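Local coordinates for translocator protein BipD (Burkholderia pseudomallei, PDB 3NFT) that is required for invasion of epithelial cells and escape from endocytic vesicles, and probably regulates type III secretion of the effectors BipB and BipC, at residues Y140-F151 with I261-Y272. Residues are numbered along the deposited sequence; the frame is centred on the assembly and turned at random.
Sequences YATIVEGLTKYF and IQNDVQTLVEKY
Phe151 lays one face of its ring against Val265, whose CG1 sits above the ring centre, 3.8 Å from the centroid and 13° off the normal, a CH-pi contact. With CG anti to the backbone N (chi1 -165°), the ring swings across to the other helix; Val265 CG2 packs 3.5 Å from Phe151 CD1, and Ile261 CG2 meets the ring at its edge. A branched valine suits this place because its two methyls spread over a flat ring. The Tyr150 side chain comes at a slant to Ile261, its OH 3.5 Å from Ile261 CG1. That hydroxyl also needs a polar partner, which a water supplies: 2.6 Å from Tyr150 OH, it donates to Asp264 OD2, bridging the helices; Asp264 OD2 also forms a salt bridge with Lys227. Midway, Leu147 CG and CD1 both meet the Leu268 CD2 methyl, CG at 4.1 Å, branched aliphatic groups suiting this apolar middle. At the far end the Tyr140 and Tyr272 side chains run antiparallel alongside one another, Tyr140 CD2 approaching the edge of the Tyr272 ring, while Val144 CG2 lies 3.8 Å from Tyr272 CD1. Tyr140 and Lys271 suit their buried places by packing apolar parts together and sending polar ends to helix 202-209: Tyr140 OH is hydrogen-bonded to Glu208 OE2, Lys271 NZ to Glu208 O. Both segments lie in predicted coiled-coil regions, consistent with the long antiparallel pairing of helices 121-160 and 244-295 (here 159°, axes 10.9 Å apart). Helices 41-56 and 76-103 flank the pair, Phe54 stacking on Phe151 and Pro43 and His88 touching Tyr272.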
loop_
_atom_site.group_PDB
_atom_site.type_symbol
_atom_site.label_atom_id
_atom_site.label_comp_id
_atom_site.label_asym_id
_atom_site.label_seq_id
_atom_site.Cartn_x
_atom_site.Cartn_y
_atom_site.Cartn_z
ATOM N N TYR A 140 7.829 16.245 7.259
ATOM C CA TYR A 140 8.892 17.059 6.730
ATOM C C TYR A 140 8.611 18.533 6.854
ATOM O O TYR A 140 9.530 19.313 7.107
ATOM C CB TYR A 140 9.240 16.692 5.279
ATOM C CG TYR A 140 10.567 15.981 5.220
ATOM C CD1 TYR A 140 10.660 14.627 5.001
ATOM C CD2 TYR A 140 11.729 16.689 5.443
ATOM C CE1 TYR A 140 11.899 14.005 4.965
ATOM C CE2 TYR A 140 12.950 16.083 5.419
ATOM C CZ TYR A 140 13.033 14.748 5.185
ATOM O OH TYR A 140 14.288 14.203 5.201
ATOM N N ALA A 141 7.355 18.920 6.685
ATOM C CA ALA A 141 6.973 20.293 6.871
ATOM C C ALA A 141 7.269 20.734 8.306
ATOM O O ALA A 141 7.774 21.829 8.534
ATOM C CB ALA A 141 5.476 20.491 6.535
ATOM N N THR A 142 6.914 19.904 9.287
ATOM C CA THR A 142 7.121 20.265 10.686
ATOM C C THR A 142 8.613 20.361 10.989
ATOM O O THR A 142 9.073 21.292 11.635
ATOM C CB THR A 142 6.491 19.216 11.605
ATOM O OG1 THR A 142 5.091 19.140 11.331
ATOM C CG2 THR A 142 6.711 19.616 13.055
ATOM N N ILE A 143 9.379 19.384 10.510
ATOM C CA ILE A 143 10.816 19.369 10.761
ATOM C C ILE A 143 11.500 20.554 10.091
ATOM O O ILE A 143 12.310 21.250 10.698
ATOM C CB ILE A 143 11.452 18.079 10.239
ATOM C CG1 ILE A 143 10.888 16.873 10.984
ATOM C CG2 ILE A 143 12.984 18.120 10.340
ATOM C CD1 ILE A 143 11.157 15.576 10.293
ATOM N N VAL A 144 11.184 20.782 8.814
ATOM C CA VAL A 144 11.808 21.913 8.128
ATOM C C VAL A 144 11.405 23.268 8.706
ATOM O O VAL A 144 12.259 24.138 8.823
ATOM C CB VAL A 144 11.596 21.823 6.613
ATOM C CG1 VAL A 144 12.088 23.100 5.931
ATOM C CG2 VAL A 144 12.335 20.594 6.103
ATOM N N GLU A 145 10.135 23.440 9.097
ATOM C CA GLU A 145 9.682 24.665 9.797
ATOM C C GLU A 145 10.501 24.904 11.051
ATOM O O GLU A 145 11.003 25.991 11.272
ATOM C CB GLU A 145 8.207 24.559 10.223
ATOM C CG GLU A 145 7.735 25.521 11.392
ATOM C CD GLU A 145 7.645 26.963 10.986
ATOM O OE1 GLU A 145 7.355 27.826 11.850
ATOM O OE2 GLU A 145 7.847 27.237 9.789
ATOM N N GLY A 146 10.639 23.871 11.861
ATOM C CA GLY A 146 11.354 24.015 13.131
ATOM C C GLY A 146 12.829 24.286 12.941
ATOM O O GLY A 146 13.429 25.146 13.596
ATOM N N LEU A 147 13.448 23.538 12.045
ATOM C CA LEU A 147 14.862 23.746 11.795
ATOM C C LEU A 147 15.111 25.127 11.179
ATOM O O LEU A 147 16.129 25.746 11.451
ATOM C CB LEU A 147 15.451 22.618 10.964
ATOM C CG LEU A 147 15.987 21.412 11.768
ATOM C CD1 LEU A 147 17.271 21.728 12.514
ATOM C CD2 LEU A 147 14.960 20.859 12.768
ATOM N N THR A 148 14.187 25.600 10.352
ATOM C CA THR A 148 14.369 26.916 9.764
ATOM C C THR A 148 14.169 28.007 10.816
ATOM O O THR A 148 14.845 29.027 10.801
ATOM C CB THR A 148 13.457 27.129 8.537
ATOM O OG1 THR A 148 13.728 26.088 7.574
ATOM C CG2 THR A 148 13.695 28.503 7.903
ATOM N N LYS A 149 13.236 27.793 11.744
ATOM C CA LYS A 149 13.120 28.717 12.858
ATOM C C LYS A 149 14.391 28.785 13.699
ATOM O O LYS A 149 14.849 29.866 14.103
ATOM C CB LYS A 149 11.926 28.319 13.720
ATOM C CG LYS A 149 11.781 29.166 14.932
ATOM C CD LYS A 149 11.420 30.605 14.663
ATOM C CE LYS A 149 10.841 31.228 15.945
ATOM N NZ LYS A 149 10.851 32.695 15.920
ATOM N N TYR A 150 14.966 27.626 13.989
ATOM C CA TYR A 150 16.271 27.557 14.643
ATOM C C TYR A 150 17.337 28.336 13.892
ATOM O O TYR A 150 18.060 29.149 14.446
ATOM C CB TYR A 150 16.679 26.109 14.774
ATOM C CG TYR A 150 18.157 25.801 14.949
ATOM C CD1 TYR A 150 18.883 26.254 16.056
ATOM C CD2 TYR A 150 18.818 24.994 14.050
ATOM C CE1 TYR A 150 20.199 25.921 16.222
ATOM C CE2 TYR A 150 20.151 24.659 14.206
ATOM C CZ TYR A 150 20.847 25.125 15.301
ATOM O OH TYR A 150 22.161 24.766 15.474
ATOM N N PHE A 151 17.397 28.070 12.587
ATOM C CA PHE A 151 18.389 28.678 11.691
ATOM C C PHE A 151 18.233 30.196 11.736
ATOM O O PHE A 151 19.215 30.911 11.839
ATOM C CB PHE A 151 18.151 28.097 10.295
ATOM C CG PHE A 151 19.257 28.305 9.288
ATOM C CD1 PHE A 151 20.589 28.082 9.595
ATOM C CD2 PHE A 151 18.910 28.617 7.964
ATOM C CE1 PHE A 151 21.586 28.192 8.625
ATOM C CE2 PHE A 151 19.890 28.705 6.992
ATOM C CZ PHE A 151 21.221 28.505 7.318
ATOM N N ILE A 261 26.656 24.909 11.532
ATOM C CA ILE A 261 25.195 25.036 11.582
ATOM C C ILE A 261 24.644 25.224 10.168
ATOM O O ILE A 261 23.681 24.565 9.811
ATOM C CB ILE A 261 24.732 26.168 12.500
ATOM C CG1 ILE A 261 25.144 25.876 13.957
ATOM C CG2 ILE A 261 23.193 26.403 12.352
ATOM C CD1 ILE A 261 24.818 27.055 14.902
ATOM N N GLN A 262 25.337 26.018 9.335
ATOM C CA GLN A 262 24.885 26.178 7.951
ATOM C C GLN A 262 24.918 24.820 7.227
ATOM O O GLN A 262 24.008 24.486 6.473
ATOM C CB GLN A 262 25.765 27.157 7.173
ATOM C CG GLN A 262 25.255 27.392 5.771
ATOM C CD GLN A 262 26.134 28.290 4.903
ATOM O OE1 GLN A 262 26.309 28.043 3.673
ATOM N NE2 GLN A 262 26.668 29.343 5.493
ATOM N N ASN A 263 25.984 24.047 7.439
ATOM C CA ASN A 263 26.065 22.751 6.794
ATOM C C ASN A 263 24.956 21.794 7.227
ATOM O O ASN A 263 24.417 21.057 6.430
ATOM C CB ASN A 263 27.417 22.089 7.023
ATOM C CG ASN A 263 27.585 20.863 6.165
ATOM O OD1 ASN A 263 27.308 19.752 6.596
ATOM N ND2 ASN A 263 27.943 21.079 4.896
ATOM N N ASP A 264 24.597 21.828 8.499
ATOM C CA ASP A 264 23.524 20.987 9.001
ATOM C C ASP A 264 22.230 21.300 8.275
ATOM O O ASP A 264 21.481 20.398 7.893
ATOM C CB ASP A 264 23.306 21.211 10.504
ATOM C CG ASP A 264 24.436 20.709 11.367
ATOM O OD1 ASP A 264 25.185 19.810 10.934
ATOM O OD2 ASP A 264 24.585 21.257 12.481
ATOM N N VAL A 265 21.973 22.591 8.104
ATOM C CA VAL A 265 20.734 23.044 7.479
ATOM C C VAL A 265 20.770 22.778 5.975
ATOM O O VAL A 265 19.776 22.298 5.421
ATOM C CB VAL A 265 20.439 24.488 7.803
ATOM C CG1 VAL A 265 19.221 24.998 7.032
ATOM C CG2 VAL A 265 20.170 24.610 9.323
ATOM N N GLN A 266 21.907 23.035 5.325
ATOM C CA GLN A 266 22.055 22.657 3.912
ATOM C C GLN A 266 21.750 21.186 3.702
ATOM O O GLN A 266 21.053 20.797 2.746
ATOM C CB GLN A 266 23.468 22.952 3.429
ATOM C CG GLN A 266 23.756 22.528 1.975
ATOM C CD GLN A 266 23.091 23.413 0.935
ATOM O OE1 GLN A 266 22.500 22.916 -0.040
ATOM N NE2 GLN A 266 23.232 24.711 1.088
ATOM N N THR A 267 22.316 20.343 4.565
ATOM C CA THR A 267 22.083 18.900 4.484
ATOM C C THR A 267 20.600 18.563 4.614
ATOM O O THR A 267 20.024 17.797 3.817
ATOM C CB THR A 267 22.938 18.178 5.571
ATOM O OG1 THR A 267 24.306 18.431 5.266
ATOM C CG2 THR A 267 22.638 16.666 5.591
ATOM N N LEU A 268 19.935 19.161 5.595
ATOM C CA LEU A 268 18.538 18.856 5.785
ATOM C C LEU A 268 17.668 19.403 4.621
ATOM O O LEU A 268 16.690 18.778 4.211
ATOM C CB LEU A 268 18.110 19.325 7.190
ATOM C CG LEU A 268 18.357 18.267 8.311
ATOM C CD1 LEU A 268 19.542 17.313 8.154
ATOM C CD2 LEU A 268 18.452 18.911 9.711
ATOM N N VAL A 269 18.055 20.539 4.049
ATOM C CA VAL A 269 17.322 21.085 2.905
ATOM C C VAL A 269 17.483 20.145 1.698
ATOM O O VAL A 269 16.567 19.964 0.901
ATOM C CB VAL A 269 17.768 22.526 2.601
ATOM C CG1 VAL A 269 17.266 22.994 1.249
ATOM C CG2 VAL A 269 17.289 23.474 3.689
ATOM N N GLU A 270 18.644 19.543 1.548
ATOM C CA GLU A 270 18.832 18.545 0.476
ATOM C C GLU A 270 17.940 17.320 0.676
ATOM O O GLU A 270 17.393 16.760 -0.265
ATOM C CB GLU A 270 20.304 18.147 0.397
ATOM C CG GLU A 270 21.174 19.221 -0.216
ATOM C CD GLU A 270 22.656 19.009 -0.016
ATOM O OE1 GLU A 270 23.071 17.967 0.554
ATOM O OE2 GLU A 270 23.417 19.911 -0.430
ATOM N N LYS A 271 17.770 16.895 1.928
ATOM C CA LYS A 271 16.920 15.768 2.219
ATOM C C LYS A 271 15.454 16.137 1.979
ATOM O O LYS A 271 14.692 15.317 1.476
ATOM C CB LYS A 271 17.144 15.304 3.653
ATOM C CG LYS A 271 18.530 14.792 3.900
ATOM C CD LYS A 271 18.702 14.476 5.351
ATOM C CE LYS A 271 20.032 13.829 5.605
ATOM N NZ LYS A 271 20.306 13.854 7.071
ATOM N N TYR A 272 15.073 17.378 2.316
ATOM C CA TYR A 272 13.736 17.885 2.053
ATOM C C TYR A 272 13.472 17.900 0.528
ATOM O O TYR A 272 12.406 17.521 0.074
ATOM C CB TYR A 272 13.615 19.280 2.645
ATOM C CG TYR A 272 12.388 20.028 2.247
ATOM C CD1 TYR A 272 11.115 19.617 2.654
ATOM C CD2 TYR A 272 12.476 21.169 1.458
ATOM C CE1 TYR A 272 9.973 20.326 2.265
ATOM C CE2 TYR A 272 11.343 21.879 1.089
ATOM C CZ TYR A 272 10.098 21.464 1.498
ATOM O OH TYR A 272 8.965 22.143 1.102
HETATM O O HOH W 1 22.679 22.650 13.968
#